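PDB 5UXX: RNA polymerase sigma factor from Bartonella quintana, which probably acts as an ECF-type sigma factor of the sigma-70 family, binding promoter DNA and directing RNA polymerase to start transcription at selected genes. Local coordinates for residues G128-Y131 with E132-A135. Residues are numbered along the deposited sequence; the frame is centred on the assembly and turned at random.
Sequences GFSY and EDAA
Ser130 caps the start of helix 131-138 by turning its hydroxyl back onto Asp133, three residues ahead. Ser130 OG accepts the backbone N-H of Asp133 at 3.2 Å in a nearly straight bond, 163° at the hydrogen. With OG placed between the serine's own N and carbonyl carbon (chi1 64°), the oxygen faces the N-H of Asp133. The carboxylate of Asp133 turns back beside the first turn towards the serine hydroxyl. Its CG lies beside the residue's own backbone N, which swings the group back along the chain, and OD2 comes within 3.4 Å of Ser130 OG. A water sits between Ser130 N and the carboxylate: it accepts from Ser130 N at 2.9 Å and also lies close to Asp133 OD2, but this second leg is implausibly short, so a water bridge remains doubtful. The negative charge probably interacts favourably with the helix N-terminus.

Just ahead of the cap, the ring of Phe129 crosses the Asp133 side chain at about a right angle, CD1 meeting Asp133 CB at 4.2 Å. Ring and carboxylate planes stand 87° apart, while Phe129 CB packs on the methyl of Ala134 at 4.4 Å. The first regular helical bonds then follow, Ala134 N to Ser130 O at 2.9 Å and Ala135 N to Tyr131 O at 3.0 Å.

In sigma-70 region 4, which belongs to the helix-turn-helix clan, this turn leads from helix 115-125 into helix 131-138, and its side chains pack on helices 57-81, 115-125 and 142-159. Phe129 leans on Leu123 of helix 115-125 and sets its ring edge-to-face with Phe62 of helix 57-81. Tyr131 departs from the turn to pack against Ile124 and Ile145, with a cation-pi contact to Lys146 on helix 142-159.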
ATOM      1  N   GLY A 128      -3.382  -2.262   8.932  1.00 27.93           N
ATOM      2  CA  GLY A 128      -3.534  -3.016  10.164  1.00 25.32           C
ATOM      3  C   GLY A 128      -2.238  -3.462  10.817  1.00 28.33           C
ATOM      4  O   GLY A 128      -2.236  -4.400  11.614  1.00 27.02           O
ATOM      5  N   PHE A 129      -1.135  -2.800  10.483  1.00 27.41           N
ATOM      6  CA  PHE A 129       0.152  -3.121  11.094  1.00 25.74           C
ATOM      7  C   PHE A 129       0.321  -2.436  12.445  1.00 26.93           C
ATOM      8  O   PHE A 129      -0.257  -1.377  12.694  1.00 24.24           O
ATOM      9  CB  PHE A 129       1.308  -2.725  10.173  1.00 24.12           C
ATOM     10  CG  PHE A 129       1.421  -3.570   8.938  1.00 24.06           C
ATOM     11  CD1 PHE A 129       1.837  -4.889   9.022  1.00 21.21           C
ATOM     12  CD2 PHE A 129       1.126  -3.043   7.693  1.00 23.48           C
ATOM     13  CE1 PHE A 129       1.945  -5.669   7.889  1.00 21.44           C
ATOM     14  CE2 PHE A 129       1.233  -3.818   6.554  1.00 23.34           C
ATOM     15  CZ  PHE A 129       1.644  -5.132   6.651  1.00 20.89           C
ATOM     16  N   SER A 130       1.111  -3.052  13.317  1.00 24.85           N
ATOM     17  CA  SER A 130       1.491  -2.431  14.576  1.00 23.78           C
ATOM     18  C   SER A 130       2.543  -1.359  14.314  1.00 27.18           C
ATOM     19  O   SER A 130       3.122  -1.309  13.229  1.00 29.95           O
ATOM     20  CB  SER A 130       2.025  -3.474  15.557  1.00 22.28           C
ATOM     21  OG  SER A 130       3.222  -4.056  15.073  1.00 31.56           O
ATOM     22  N   TYR A 131       2.783  -0.499  15.300  1.00 26.64           N
ATOM     23  CA  TYR A 131       3.827   0.513  15.181  1.00 28.45           C
ATOM     24  C   TYR A 131       5.185  -0.148  14.982  1.00 27.19           C
ATOM     25  O   TYR A 131       6.018   0.335  14.215  1.00 30.39           O
ATOM     26  CB  TYR A 131       3.857   1.419  16.415  1.00 24.58           C
ATOM     27  CG  TYR A 131       2.631   2.291  16.563  1.00 28.37           C
ATOM     28  CD1 TYR A 131       2.342   3.280  15.632  1.00 28.74           C
ATOM     29  CD2 TYR A 131       1.768   2.133  17.640  1.00 28.01           C
ATOM     30  CE1 TYR A 131       1.224   4.081  15.762  1.00 29.11           C
ATOM     31  CE2 TYR A 131       0.647   2.931  17.780  1.00 27.40           C
ATOM     32  CZ  TYR A 131       0.381   3.902  16.838  1.00 27.22           C
ATOM     33  OH  TYR A 131      -0.732   4.699  16.972  1.00 27.30           O
ATOM     34  N   GLU A 132       5.393  -1.260  15.681  1.00 29.94           N
ATOM     35  CA  GLU A 132       6.627  -2.027  15.580  1.00 31.04           C
ATOM     36  C   GLU A 132       6.864  -2.526  14.154  1.00 31.61           C
ATOM     37  O   GLU A 132       7.942  -2.335  13.591  1.00 34.77           O
ATOM     38  CB  GLU A 132       6.594  -3.210  16.550  1.00 35.50           C
ATOM     39  CG  GLU A 132       7.948  -3.844  16.809  1.00 48.61           C
ATOM     40  CD  GLU A 132       8.819  -3.000  17.718  1.00 58.56           C
ATOM     41  OE1 GLU A 132       8.431  -2.793  18.887  1.00 62.15           O
ATOM     42  OE2 GLU A 132       9.887  -2.540  17.263  1.00 60.08           O
ATOM     43  N   ASP A 133       5.849  -3.162  13.578  1.00 32.29           N
ATOM     44  CA  ASP A 133       5.962  -3.740  12.242  1.00 34.54           C
ATOM     45  C   ASP A 133       6.061  -2.674  11.154  1.00 31.96           C
ATOM     46  O   ASP A 133       6.812  -2.831  10.192  1.00 35.62           O
ATOM     47  CB  ASP A 133       4.773  -4.661  11.958  1.00 38.35           C
ATOM     48  CG  ASP A 133       4.914  -6.014  12.627  1.00 49.62           C
ATOM     49  OD1 ASP A 133       6.062  -6.462  12.829  1.00 55.34           O
ATOM     50  OD2 ASP A 133       3.877  -6.631  12.951  1.00 52.17           O
ATOM     51  N   ALA A 134       5.304  -1.593  11.309  1.00 25.88           N
ATOM     52  CA  ALA A 134       5.337  -0.494  10.351  1.00 23.60           C
ATOM     53  C   ALA A 134       6.707   0.178  10.344  1.00 28.62           C
ATOM     54  O   ALA A 134       7.186   0.623   9.300  1.00 31.13           O
ATOM     55  CB  ALA A 134       4.253   0.519  10.665  1.00 19.99           C
ATOM     56  N   ALA A 135       7.329   0.249  11.515  1.00 30.05           N
ATOM     57  CA  ALA A 135       8.664   0.820  11.643  1.00 28.87           C
ATOM     58  C   ALA A 135       9.692  -0.041  10.917  1.00 29.32           C
ATOM     59  O   ALA A 135      10.600   0.476  10.265  1.00 30.74           O
ATOM     60  CB  ALA A 135       9.039   0.977  13.108  1.00 30.36           C
TER
HETATM   61  O   HOH W   1       1.617  -5.775  12.558  1.00 27.99           O